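Local coordinates for protein SnoN,Epimerase SnoN (Streptomyces nogalater, PDB 5EP9) that is an epimerase of nogalamycin biosynthesis that binds iron(III) and 2-oxoglutarate, probably acting as a non-heme, 2-oxoglutarate-dependent enzyme, at residues S78-V83 / A135-A140; L123-K128 / L237-V242; F150-T155 / Y243-A248. All coordinates share one frame; numbering follows the deposited sequence.

Contact 1: S78-V83 / A135-A140. With AKG (2-oxoglutaric acid), chain E.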
ATOM      1  N   SER A  78     -13.886  11.751  -6.981  1.00 63.21           N
ATOM      2  CA  SER A  78     -14.682  12.397  -5.888  1.00 68.03           C
ATOM      3  C   SER A  78     -15.381  13.555  -6.560  1.00 69.75           C
ATOM      4  O   SER A  78     -15.257  13.749  -7.774  1.00 69.40           O
ATOM      5  CB  SER A  78     -13.810  12.809  -4.663  1.00 64.85           C
ATOM      6  OG  SER A  78     -12.798  13.794  -4.980  1.00 62.69           O
ATOM      7  N   GLY A  79     -16.140  14.298  -5.788  1.00 78.77           N
ATOM      8  CA  GLY A  79     -16.775  15.568  -6.291  1.00 80.10           C
ATOM      9  C   GLY A  79     -15.701  16.557  -6.700  1.00 77.39           C
ATOM     10  O   GLY A  79     -15.782  17.161  -7.769  1.00 77.67           O
ATOM     11  N   ALA A  80     -14.657  16.617  -5.861  1.00 76.83           N
ATOM     12  CA  ALA A  80     -13.424  17.439  -6.083  1.00 74.94           C
ATOM     13  C   ALA A  80     -12.728  17.173  -7.436  1.00 71.40           C
ATOM     14  O   ALA A  80     -12.148  18.112  -8.044  1.00 72.52           O
ATOM     15  CB  ALA A  80     -12.399  17.274  -4.941  1.00 71.80           C
ATOM     16  N   GLY A  81     -12.790  15.911  -7.900  1.00 62.13           N
ATOM     17  CA  GLY A  81     -12.190  15.498  -9.198  1.00 55.22           C
ATOM     18  C   GLY A  81     -11.512  14.148  -9.083  1.00 46.57           C
ATOM     19  O   GLY A  81     -11.833  13.362  -8.224  1.00 42.85           O
ATOM     20  N   THR A  82     -10.499  13.940  -9.903  1.00 41.27           N
ATOM     21  CA  THR A  82      -9.817  12.676  -9.936  1.00 36.90           C
ATOM     22  C   THR A  82      -8.653  12.564  -8.955  1.00 34.43           C
ATOM     23  O   THR A  82      -7.570  13.111  -9.118  1.00 33.20           O
ATOM     24  CB  THR A  82      -9.336  12.300 -11.332  1.00 36.45           C
ATOM     25  OG1 THR A  82     -10.460  12.354 -12.233  1.00 37.97           O
ATOM     26  CG2 THR A  82      -8.680  10.899 -11.341  1.00 33.75           C
ATOM     27  N   VAL A  83      -8.885  11.648  -8.045  1.00 32.89           N
ATOM     28  CA  VAL A  83      -7.946  11.304  -7.006  1.00 31.86           C
ATOM     29  C   VAL A  83      -6.840  10.495  -7.629  1.00 33.04           C
ATOM     30  O   VAL A  83      -5.664  10.749  -7.395  1.00 31.52           O
ATOM     31  CB  VAL A  83      -8.629  10.528  -5.853  1.00 31.93           C
ATOM     32  CG1 VAL A  83      -7.618  10.200  -4.813  1.00 30.87           C
ATOM     33  CG2 VAL A  83      -9.787  11.330  -5.190  1.00 33.41           C
ATOM     34  N   ALA A 135      -8.138  17.616 -13.988  1.00 46.71           N
ATOM     35  CA  ALA A 135      -6.997  17.850 -13.107  1.00 43.28           C
ATOM     36  C   ALA A 135      -6.972  16.817 -11.989  1.00 40.11           C
ATOM     37  O   ALA A 135      -7.968  16.443 -11.426  1.00 39.99           O
ATOM     38  CB  ALA A 135      -7.018  19.291 -12.506  1.00 43.99           C
ATOM     39  N   SER A 136      -5.774  16.387 -11.703  1.00 38.38           N
ATOM     40  CA  SER A 136      -5.429  15.646 -10.514  1.00 38.07           C
ATOM     41  C   SER A 136      -5.848  16.444  -9.251  1.00 37.29           C
ATOM     42  O   SER A 136      -5.564  17.603  -9.152  1.00 37.50           O
ATOM     43  CB  SER A 136      -3.891  15.468 -10.508  1.00 37.92           C
ATOM     44  OG  SER A 136      -3.454  14.755  -9.408  1.00 38.34           O
ATOM     45  N   VAL A 137      -6.386  15.726  -8.267  1.00 36.28           N
ATOM     46  CA  VAL A 137      -6.701  16.253  -6.946  1.00 36.03           C
ATOM     47  C   VAL A 137      -5.969  15.451  -5.867  1.00 33.42           C
ATOM     48  O   VAL A 137      -5.453  14.355  -6.156  1.00 32.75           O
ATOM     49  CB  VAL A 137      -8.213  16.369  -6.696  1.00 37.90           C
ATOM     50  CG1 VAL A 137      -8.854  17.191  -7.832  1.00 39.37           C
ATOM     51  CG2 VAL A 137      -8.874  14.998  -6.519  1.00 37.61           C
ATOM     52  N   PRO A 138      -5.929  15.974  -4.622  1.00 31.87           N
ATOM     53  CA  PRO A 138      -5.254  15.232  -3.542  1.00 30.89           C
ATOM     54  C   PRO A 138      -5.947  13.924  -3.166  1.00 30.90           C
ATOM     55  O   PRO A 138      -7.148  13.729  -3.418  1.00 31.40           O
ATOM     56  CB  PRO A 138      -5.287  16.188  -2.321  1.00 30.58           C
ATOM     57  CG  PRO A 138      -5.558  17.527  -2.934  1.00 33.59           C
ATOM     58  CD  PRO A 138      -6.417  17.287  -4.163  1.00 33.52           C
ATOM     59  N   THR A 139      -5.216  13.085  -2.519  1.00 28.66           N
ATOM     60  CA  THR A 139      -5.785  11.972  -1.817  1.00 29.95           C
ATOM     61  C   THR A 139      -6.095  12.452  -0.371  1.00 32.13           C
ATOM     62  O   THR A 139      -5.178  12.716   0.368  1.00 30.73           O
ATOM     63  CB  THR A 139      -4.787  10.795  -1.746  1.00 29.07           C
ATOM     64  OG1 THR A 139      -4.436  10.404  -3.063  1.00 28.88           O
ATOM     65  CG2 THR A 139      -5.493   9.598  -1.128  1.00 31.03           C
ATOM     66  N   ALA A 140      -7.382  12.507   0.005  1.00 33.24           N
ATOM     67  CA  ALA A 140      -7.805  12.931   1.315  1.00 32.70           C
ATOM     68  C   ALA A 140      -7.281  12.013   2.473  1.00 31.90           C
ATOM     69  O   ALA A 140      -7.040  10.817   2.293  1.00 31.38           O
ATOM     70  CB  ALA A 140      -9.326  13.010   1.368  1.00 34.03           C
TER
HETATM   71  C1  AKG E 301      -2.219   3.863   0.416  1.00 33.71           C
HETATM   72  O1  AKG E 301      -2.731   3.306   1.421  1.00 31.00           O
HETATM   73  O2  AKG E 301      -1.234   3.375  -0.190  1.00 32.30           O
HETATM   74  C2  AKG E 301      -2.748   5.166  -0.052  1.00 36.04           C
HETATM   75  O5  AKG E 301      -3.713   5.677   0.552  1.00 33.13           O
HETATM   76  C3  AKG E 301      -2.072   5.806  -1.286  1.00 34.63           C
HETATM   77  C4  AKG E 301      -2.505   7.227  -1.634  1.00 35.26           C
HETATM   78  C5  AKG E 301      -1.865   7.835  -2.861  1.00 34.00           C
HETATM   79  O3  AKG E 301      -0.975   7.205  -3.460  1.00 35.19           O
HETATM   80  O4  AKG E 301      -2.272   8.957  -3.291  1.00 29.84           O
HETATM   81  O   HOH W   1      -4.844  12.512  -9.399  1.00 52.44           O
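Val137 wedges both of its methyls against the 78-83 segment, and this is where the contact is tight. CG1 lies 3.4 Å from the carbonyl oxygen Ala80 O, while CG2 presses on the peptide after Thr82, 3.5 Å from Thr82 C, and meets Val83 CG2 at 4.0 Å. With chi1 at -54°, CG2 sits between the backbone N and the carbonyl carbon, which turns it onto that peptide. Gly81 suits its place because its backbone angles would jam any CB against the preceding carbonyl, and a CB would also crowd Val137 CG1. One backbone bond ties the two segments, Val137 N to Thr82 O at 3.0 Å. Farther in, Val83 CG1 packs 3.6 Å from Thr139 OG1. That hydroxyl accepts from Lys128 NZ and gives its own proton to AKG O4 at 2.6 Å, a short bond well suited to a carboxylate. The outer side is looser: Gly79 and Ala80 are exposed and poorly ordered, and Pro138 adds little. A water links Thr82 O, Val83 O and Ser136 OG, which is also hydrogen-bonded to Asn230 N. Both segments belong to the first SnoN portion of the fused construct. The 135-140 segment leads into strand 139-142 and the 2-oxoglutarate pocket, next to the metal ligand His142, of a PhyH-type, cupin-fold iron enzyme.

Contact 2: L123-K128 / L237-V242. With AKG (2-oxoglutaric acid), chain E.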
ATOM      1  N   LEU A 123      -1.749  -6.131  -4.790  1.00 30.69           N
ATOM      2  CA  LEU A 123      -0.954  -5.039  -5.319  1.00 28.80           C
ATOM      3  C   LEU A 123      -1.784  -4.204  -6.255  1.00 29.32           C
ATOM      4  O   LEU A 123      -2.439  -4.748  -7.147  1.00 29.08           O
ATOM      5  CB  LEU A 123       0.290  -5.520  -5.989  1.00 28.60           C
ATOM      6  CG  LEU A 123       1.250  -4.399  -6.503  1.00 27.73           C
ATOM      7  CD1 LEU A 123       2.699  -4.773  -6.376  1.00 28.74           C
ATOM      8  CD2 LEU A 123       0.956  -3.969  -7.940  1.00 28.39           C
ATOM      9  N   GLU A 124      -1.686  -2.896  -6.099  1.00 29.40           N
ATOM     10  CA  GLU A 124      -2.258  -1.948  -7.107  1.00 31.46           C
ATOM     11  C   GLU A 124      -1.239  -1.088  -7.811  1.00 29.94           C
ATOM     12  O   GLU A 124      -0.253  -0.722  -7.221  1.00 30.25           O
ATOM     13  CB  GLU A 124      -3.310  -1.076  -6.449  1.00 31.23           C
ATOM     14  CG  GLU A 124      -4.536  -1.880  -5.982  1.00 34.87           C
ATOM     15  CD  GLU A 124      -5.509  -1.025  -5.083  1.00 37.63           C
ATOM     16  OE1 GLU A 124      -5.123   0.066  -4.601  1.00 40.69           O
ATOM     17  OE2 GLU A 124      -6.678  -1.398  -4.944  1.00 37.19           O
ATOM     18  N   VAL A 125      -1.491  -0.730  -9.065  1.00 29.90           N
ATOM     19  CA  VAL A 125      -0.669   0.211  -9.765  1.00 28.08           C
ATOM     20  C   VAL A 125      -1.360   1.559  -9.695  1.00 28.52           C
ATOM     21  O   VAL A 125      -2.477   1.638 -10.146  1.00 28.80           O
ATOM     22  CB  VAL A 125      -0.497  -0.195 -11.232  1.00 29.00           C
ATOM     23  CG1 VAL A 125       0.304   0.817 -12.026  1.00 28.77           C
ATOM     24  CG2 VAL A 125       0.174  -1.555 -11.355  1.00 29.70           C
ATOM     25  N   LEU A 126      -0.666   2.616  -9.251  1.00 27.53           N
ATOM     26  CA  LEU A 126      -1.321   3.901  -9.022  1.00 29.44           C
ATOM     27  C   LEU A 126      -0.807   4.950  -9.966  1.00 29.35           C
ATOM     28  O   LEU A 126       0.370   5.051 -10.167  1.00 27.93           O
ATOM     29  CB  LEU A 126      -1.172   4.393  -7.585  1.00 29.80           C
ATOM     30  CG  LEU A 126      -1.481   3.378  -6.501  1.00 30.78           C
ATOM     31  CD1 LEU A 126      -1.252   4.013  -5.128  1.00 31.42           C
ATOM     32  CD2 LEU A 126      -2.895   2.889  -6.577  1.00 30.94           C
ATOM     33  N   LEU A 127      -1.726   5.726 -10.514  1.00 29.54           N
ATOM     34  CA  LEU A 127      -1.431   6.857 -11.380  1.00 30.04           C
ATOM     35  C   LEU A 127      -2.188   8.135 -10.921  1.00 29.19           C
ATOM     36  O   LEU A 127      -3.395   8.131 -10.821  1.00 29.40           O
ATOM     37  CB  LEU A 127      -1.904   6.529 -12.779  1.00 32.82           C
ATOM     38  CG  LEU A 127      -1.892   7.636 -13.827  1.00 34.65           C
ATOM     39  CD1 LEU A 127      -0.476   8.105 -14.114  1.00 36.32           C
ATOM     40  CD2 LEU A 127      -2.585   7.172 -15.113  1.00 35.28           C
ATOM     41  N   LYS A 128      -1.440   9.183 -10.685  1.00 29.07           N
ATOM     42  CA  LYS A 128      -1.961  10.545 -10.640  1.00 31.65           C
ATOM     43  C   LYS A 128      -1.357  11.378 -11.690  1.00 30.98           C
ATOM     44  O   LYS A 128      -0.158  11.493 -11.797  1.00 31.70           O
ATOM     45  CB  LYS A 128      -1.650  11.300  -9.330  1.00 32.43           C
ATOM     46  CG  LYS A 128      -2.403  10.911  -8.141  1.00 32.66           C
ATOM     47  CD  LYS A 128      -2.140  12.003  -7.055  1.00 32.88           C
ATOM     48  CE  LYS A 128      -2.685  11.565  -5.709  1.00 32.65           C
ATOM     49  NZ  LYS A 128      -4.055  12.044  -5.463  1.00 33.80           N
ATOM     50  N   LEU A 237       3.673   7.742 -10.804  1.00 27.99           N
ATOM     51  CA  LEU A 237       3.501   6.301 -10.996  1.00 28.49           C
ATOM     52  C   LEU A 237       4.190   5.543  -9.903  1.00 27.55           C
ATOM     53  O   LEU A 237       5.372   5.856  -9.543  1.00 25.96           O
ATOM     54  CB  LEU A 237       4.109   5.835 -12.326  1.00 31.29           C
ATOM     55  CG  LEU A 237       3.281   6.245 -13.546  1.00 34.94           C
ATOM     56  CD1 LEU A 237       4.081   6.391 -14.842  1.00 37.31           C
ATOM     57  CD2 LEU A 237       2.165   5.264 -13.815  1.00 35.05           C
ATOM     58  N   SER A 238       3.435   4.589  -9.344  1.00 26.42           N
ATOM     59  CA  SER A 238       3.902   3.851  -8.185  1.00 26.73           C
ATOM     60  C   SER A 238       3.102   2.606  -8.081  1.00 26.64           C
ATOM     61  O   SER A 238       2.042   2.457  -8.745  1.00 26.51           O
ATOM     62  CB  SER A 238       3.710   4.699  -6.881  1.00 28.04           C
ATOM     63  OG  SER A 238       2.350   5.068  -6.706  1.00 28.44           O
ATOM     64  N   THR A 239       3.524   1.770  -7.172  1.00 25.84           N
ATOM     65  CA  THR A 239       2.686   0.682  -6.757  1.00 27.58           C
ATOM     66  C   THR A 239       2.434   0.725  -5.271  1.00 27.41           C
ATOM     67  O   THR A 239       3.319   1.110  -4.546  1.00 27.31           O
ATOM     68  CB  THR A 239       3.293  -0.724  -7.112  1.00 28.79           C
ATOM     69  OG1 THR A 239       4.531  -0.881  -6.427  1.00 28.24           O
ATOM     70  CG2 THR A 239       3.512  -0.851  -8.595  1.00 28.49           C
ATOM     71  N   SER A 240       1.319   0.108  -4.878  1.00 27.24           N
ATOM     72  CA  SER A 240       0.932  -0.041  -3.487  1.00 28.86           C
ATOM     73  C   SER A 240       0.480  -1.446  -3.184  1.00 28.59           C
ATOM     74  O   SER A 240      -0.441  -1.951  -3.795  1.00 28.88           O
ATOM     75  CB  SER A 240      -0.185   0.985  -3.172  1.00 30.17           C
ATOM     76  OG  SER A 240      -0.395   1.065  -1.837  1.00 32.17           O
ATOM     77  N   ALA A 241       1.209  -2.097  -2.300  1.00 27.42           N
ATOM     78  CA  ALA A 241       0.950  -3.450  -1.957  1.00 28.89           C
ATOM     79  C   ALA A 241       0.603  -3.571  -0.484  1.00 28.04           C
ATOM     80  O   ALA A 241       1.332  -3.093   0.359  1.00 29.04           O
ATOM     81  CB  ALA A 241       2.163  -4.344  -2.257  1.00 30.15           C
ATOM     82  N   VAL A 242      -0.463  -4.293  -0.205  1.00 28.08           N
ATOM     83  CA  VAL A 242      -0.940  -4.577   1.159  1.00 27.73           C
ATOM     84  C   VAL A 242      -0.547  -6.010   1.551  1.00 28.02           C
ATOM     85  O   VAL A 242      -0.794  -6.941   0.828  1.00 29.00           O
ATOM     86  CB  VAL A 242      -2.472  -4.429   1.221  1.00 27.99           C
ATOM     87  CG1 VAL A 242      -3.003  -4.756   2.599  1.00 27.70           C
ATOM     88  CG2 VAL A 242      -2.882  -3.008   0.808  1.00 28.06           C
TER
HETATM   89  C1  AKG E 301      -2.219   3.863   0.416  1.00 33.71           C
HETATM   90  O1  AKG E 301      -2.731   3.306   1.421  1.00 31.00           O
HETATM   91  O2  AKG E 301      -1.234   3.375  -0.190  1.00 32.30           O
HETATM   92  C2  AKG E 301      -2.748   5.166  -0.052  1.00 36.04           C
HETATM   93  O5  AKG E 301      -3.713   5.677   0.552  1.00 33.13           O
HETATM   94  C3  AKG E 301      -2.072   5.806  -1.286  1.00 34.63           C
HETATM   95  C4  AKG E 301      -2.505   7.227  -1.634  1.00 35.26           C
HETATM   96  C5  AKG E 301      -1.865   7.835  -2.861  1.00 34.00           C
HETATM   97  O3  AKG E 301      -0.975   7.205  -3.460  1.00 35.19           O
HETATM   98  O4  AKG E 301      -2.272   8.957  -3.291  1.00 29.84           O
HETATM   99  O   HOH W   2       1.289   6.926  -8.270  1.00 25.06           O
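Glu124 and Ser240 form a hydrogen-bonded antiparallel pair, Glu124 N reaching Ser240 O at 2.8 Å, almost straight (177°), and Ser240 N answering to Glu124 O. Leu126 and Ser238 repeat the pattern, though Ser238 N to Leu126 O is longer, 3.2 Å. A water joins Leu126 O to Ser238 OG. From this ladder Ser240 OG donates to AKG O2 at 3.0 Å; chi1 of -168° carries OG opposite the backbone N, and a small hydroxyl leaves room for the C1 carboxylate. The two strands are central neighbours in the larger sheet of the cupin-type fold, whose inner side receives 2-oxoglutarate; here the pairing joins the first and second SnoN portions of the fused construct. Leu126 CD1 floors the pocket, 3.8 Å from Ser240 CB and 3.6 Å from AKG O3, an apolar surface beneath the C5 carboxylate. Lys128 runs extended past that carboxylate and bends at its end, its CE nearest AKG O4 and its NZ held by Val83 O and Val137 O. On the reverse face Leu127 CD1 lies alongside Leu237 CD2 at 3.9 Å, while Leu123 CD2 slants against Thr239 CB at 4.1 Å. Val125 and Leu237 pack their apolar chains on helix 54-70.

Contact 3: F150-T155 / Y243-A248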
ATOM      1  N   PHE A 150     -10.338  -8.341   6.282  1.00 36.68           N
ATOM      2  CA  PHE A 150      -9.755  -9.476   6.967  1.00 36.27           C
ATOM      3  C   PHE A 150      -9.536  -9.146   8.454  1.00 36.91           C
ATOM      4  O   PHE A 150      -9.444  -7.988   8.877  1.00 37.70           O
ATOM      5  CB  PHE A 150      -8.500  -9.961   6.245  1.00 35.50           C
ATOM      6  CG  PHE A 150      -7.496  -8.888   5.892  1.00 32.75           C
ATOM      7  CD1 PHE A 150      -6.545  -8.520   6.820  1.00 32.01           C
ATOM      8  CD2 PHE A 150      -7.461  -8.312   4.645  1.00 31.63           C
ATOM      9  CE1 PHE A 150      -5.583  -7.581   6.550  1.00 30.16           C
ATOM     10  CE2 PHE A 150      -6.534  -7.356   4.363  1.00 30.11           C
ATOM     11  CZ  PHE A 150      -5.588  -6.983   5.303  1.00 29.57           C
ATOM     12  N   SER A 151      -9.366 -10.212   9.190  1.00 36.33           N
ATOM     13  CA  SER A 151      -9.360 -10.240  10.660  1.00 35.81           C
ATOM     14  C   SER A 151      -8.214  -9.461  11.270  1.00 33.94           C
ATOM     15  O   SER A 151      -8.361  -8.897  12.307  1.00 33.33           O
ATOM     16  CB  SER A 151      -9.339 -11.745  11.134  1.00 37.54           C
ATOM     17  OG  SER A 151      -8.178 -12.419  10.636  1.00 37.49           O
ATOM     18  N   THR A 152      -7.084  -9.377  10.560  1.00 32.92           N
ATOM     19  CA  THR A 152      -5.886  -8.700  11.074  1.00 32.60           C
ATOM     20  C   THR A 152      -5.633  -7.342  10.432  1.00 31.45           C
ATOM     21  O   THR A 152      -4.534  -6.873  10.351  1.00 31.82           O
ATOM     22  CB  THR A 152      -4.663  -9.586  10.885  1.00 33.39           C
ATOM     23  OG1 THR A 152      -4.527  -9.900   9.497  1.00 32.51           O
ATOM     24  CG2 THR A 152      -4.826 -10.883  11.685  1.00 35.16           C
ATOM     25  N   ALA A 153      -6.710  -6.758   9.937  1.00 31.77           N
ATOM     26  CA  ALA A 153      -6.676  -5.453   9.291  1.00 32.77           C
ATOM     27  C   ALA A 153      -5.912  -4.386  10.075  1.00 32.50           C
ATOM     28  O   ALA A 153      -5.132  -3.627   9.500  1.00 30.41           O
ATOM     29  CB  ALA A 153      -8.122  -4.951   9.103  1.00 34.54           C
ATOM     30  N   GLY A 154      -6.176  -4.374  11.380  1.00 33.55           N
ATOM     31  CA  GLY A 154      -5.559  -3.501  12.334  1.00 33.35           C
ATOM     32  C   GLY A 154      -4.044  -3.562  12.435  1.00 36.14           C
ATOM     33  O   GLY A 154      -3.446  -2.635  12.992  1.00 37.66           O
ATOM     34  N   THR A 155      -3.393  -4.615  11.893  1.00 33.72           N
ATOM     35  CA  THR A 155      -1.914  -4.689  11.922  1.00 32.38           C
ATOM     36  C   THR A 155      -1.304  -4.864  10.514  1.00 31.13           C
ATOM     37  O   THR A 155      -0.110  -5.039  10.380  1.00 28.52           O
ATOM     38  CB  THR A 155      -1.387  -5.857  12.760  1.00 32.74           C
ATOM     39  OG1 THR A 155      -1.998  -7.060  12.296  1.00 31.59           O
ATOM     40  CG2 THR A 155      -1.723  -5.617  14.204  1.00 34.67           C
ATOM     41  N   TYR A 243       0.192  -6.076   2.617  1.00 27.41           N
ATOM     42  CA  TYR A 243       0.589  -7.291   3.287  1.00 28.25           C
ATOM     43  C   TYR A 243      -0.167  -7.466   4.647  1.00 29.18           C
ATOM     44  O   TYR A 243      -0.458  -6.492   5.382  1.00 27.09           O
ATOM     45  CB  TYR A 243       2.065  -7.260   3.581  1.00 29.03           C
ATOM     46  CG  TYR A 243       2.872  -7.007   2.329  1.00 29.83           C
ATOM     47  CD1 TYR A 243       2.926  -7.959   1.331  1.00 31.05           C
ATOM     48  CD2 TYR A 243       3.507  -5.798   2.092  1.00 29.34           C
ATOM     49  CE1 TYR A 243       3.625  -7.747   0.159  1.00 31.50           C
ATOM     50  CE2 TYR A 243       4.224  -5.603   0.908  1.00 29.09           C
ATOM     51  CZ  TYR A 243       4.277  -6.549  -0.049  1.00 29.60           C
ATOM     52  OH  TYR A 243       4.990  -6.352  -1.213  1.00 30.41           O
ATOM     53  N   MET A 244      -0.469  -8.705   4.939  1.00 28.70           N
ATOM     54  CA  MET A 244      -1.298  -9.075   6.066  1.00 30.27           C
ATOM     55  C   MET A 244      -0.641 -10.209   6.780  1.00 32.78           C
ATOM     56  O   MET A 244       0.071 -11.000   6.207  1.00 32.91           O
ATOM     57  CB  MET A 244      -2.715  -9.473   5.642  1.00 30.51           C
ATOM     58  CG  MET A 244      -2.784 -10.703   4.734  1.00 31.44           C
ATOM     59  SD  MET A 244      -4.475 -10.809   4.035  1.00 33.05           S
ATOM     60  CE  MET A 244      -4.164 -12.220   2.965  1.00 34.49           C
ATOM     61  N   ASP A 245      -0.979 -10.319   8.048  1.00 34.83           N
ATOM     62  CA  ASP A 245      -0.577 -11.461   8.873  1.00 37.88           C
ATOM     63  C   ASP A 245      -0.901 -12.770   8.189  1.00 37.85           C
ATOM     64  O   ASP A 245      -1.990 -12.922   7.626  1.00 38.08           O
ATOM     65  CB  ASP A 245      -1.374 -11.447  10.143  1.00 39.77           C
ATOM     66  CG  ASP A 245      -0.743 -12.292  11.236  1.00 44.72           C
ATOM     67  OD1 ASP A 245      -0.713 -13.522  11.208  1.00 44.46           O
ATOM     68  OD2 ASP A 245      -0.330 -11.666  12.248  1.00 51.04           O
ATOM     69  N   ALA A 246       0.024 -13.704   8.258  1.00 37.09           N
ATOM     70  CA  ALA A 246      -0.197 -15.002   7.655  1.00 39.76           C
ATOM     71  C   ALA A 246      -1.406 -15.778   8.237  1.00 41.09           C
ATOM     72  O   ALA A 246      -1.901 -16.666   7.601  1.00 42.54           O
ATOM     73  CB  ALA A 246       1.056 -15.849   7.761  1.00 40.50           C
ATOM     74  N   THR A 247      -1.847 -15.424   9.426  1.00 40.41           N
ATOM     75  CA  THR A 247      -3.081 -16.001   9.989  1.00 42.93           C
ATOM     76  C   THR A 247      -4.377 -15.240   9.653  1.00 41.79           C
ATOM     77  O   THR A 247      -5.395 -15.475  10.224  1.00 42.39           O
ATOM     78  CB  THR A 247      -3.010 -16.046  11.531  1.00 43.53           C
ATOM     79  OG1 THR A 247      -2.931 -14.712  12.057  1.00 42.85           O
ATOM     80  CG2 THR A 247      -1.802 -16.896  12.018  1.00 44.45           C
ATOM     81  N   ALA A 248      -4.301 -14.283   8.764  1.00 40.17           N
ATOM     82  CA  ALA A 248      -5.476 -13.560   8.356  1.00 39.08           C
ATOM     83  C   ALA A 248      -6.622 -14.445   7.883  1.00 39.91           C
ATOM     84  O   ALA A 248      -6.433 -15.333   7.092  1.00 41.99           O
ATOM     85  CB  ALA A 248      -5.139 -12.586   7.261  1.00 37.88           C
TER
HETATM   86  O   HOH W   3      -6.776 -14.063  12.345  1.00 40.43           O
HETATM   87  O   HOH W   4      -2.389  -8.034   9.162  1.00 29.33           O
HETATM   88  O   HOH W   5      -0.296  -8.952  12.878  1.00 50.94           O
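Met244 SD sits over one face of the Phe150 ring, 3.9 Å from its centroid and only 6° off the normal, a Met-aromatic contact in which the polarisable sulfur meets the pi cloud. Met244 CB touches the same ring, 3.6 Å from Phe150 CE1. Chi1 of Met244, 62°, tucks CG between the backbone N and the carbonyl carbon, and the extended chain beyond carries the sulfur across the ring. Phe121 meets Phe150 edge-to-face, and the Phe148 ring also meets it, nearly parallel. A leucine in place of Phe150 would probably leave the Met244 sulfur without its aromatic face and open a gap beside Phe121 and Phe148. Two type I turns face each other here, Phe150 to Ala153 and Asp245 to Ala248, where strand 236-245 runs out of the larger sheet; the first lies in the first SnoN portion of the fused construct and the second in the other. Asp245 also makes an Asx turn there: OD1 accepts from Thr247 N on its anti lone pair at 2.8 Å, and from Thr247 OG1 above the carboxylate plane at 2.7 Å, two bonds that fix the carboxylate's rotation. Between the turns, Thr152 OG1 rests 3.5 Å from Ala248 CB and 3.6 Å from Asp245 CB, an approach the small Ala248 methyl allows. One water links Thr152 O and OG1 to Asp245 N; a second spans Ser151 OG and Thr247 O, with Ser151 OG also bonded to Ala249 N; a third joins Thr155 OG1 to Asp245 OD2.

How the contacts relate
All three contacts reach the larger antiparallel sheet, in which strands 82-87, 118-128 and 236-245 are successive neighbours. Contacts 1 and 2, with centres 16 Å apart, touch through Lys128 and share the bound 2-oxoglutarate: contact 1 bonds its C5 carboxylate, contact 2 bonds the C1 carboxylate and packs against the C5 one. Contact 3 lies farther along strand 236-245, its centre 20 Å from that of contact 2 and 29 Å from that of contact 1. In sequence the segments of contact 2 alternate with those of both others, whereas both segments of contact 1 come before either of contact 3. One long strand thus runs from the cosubstrate pocket to a loop-packed end of the sheet.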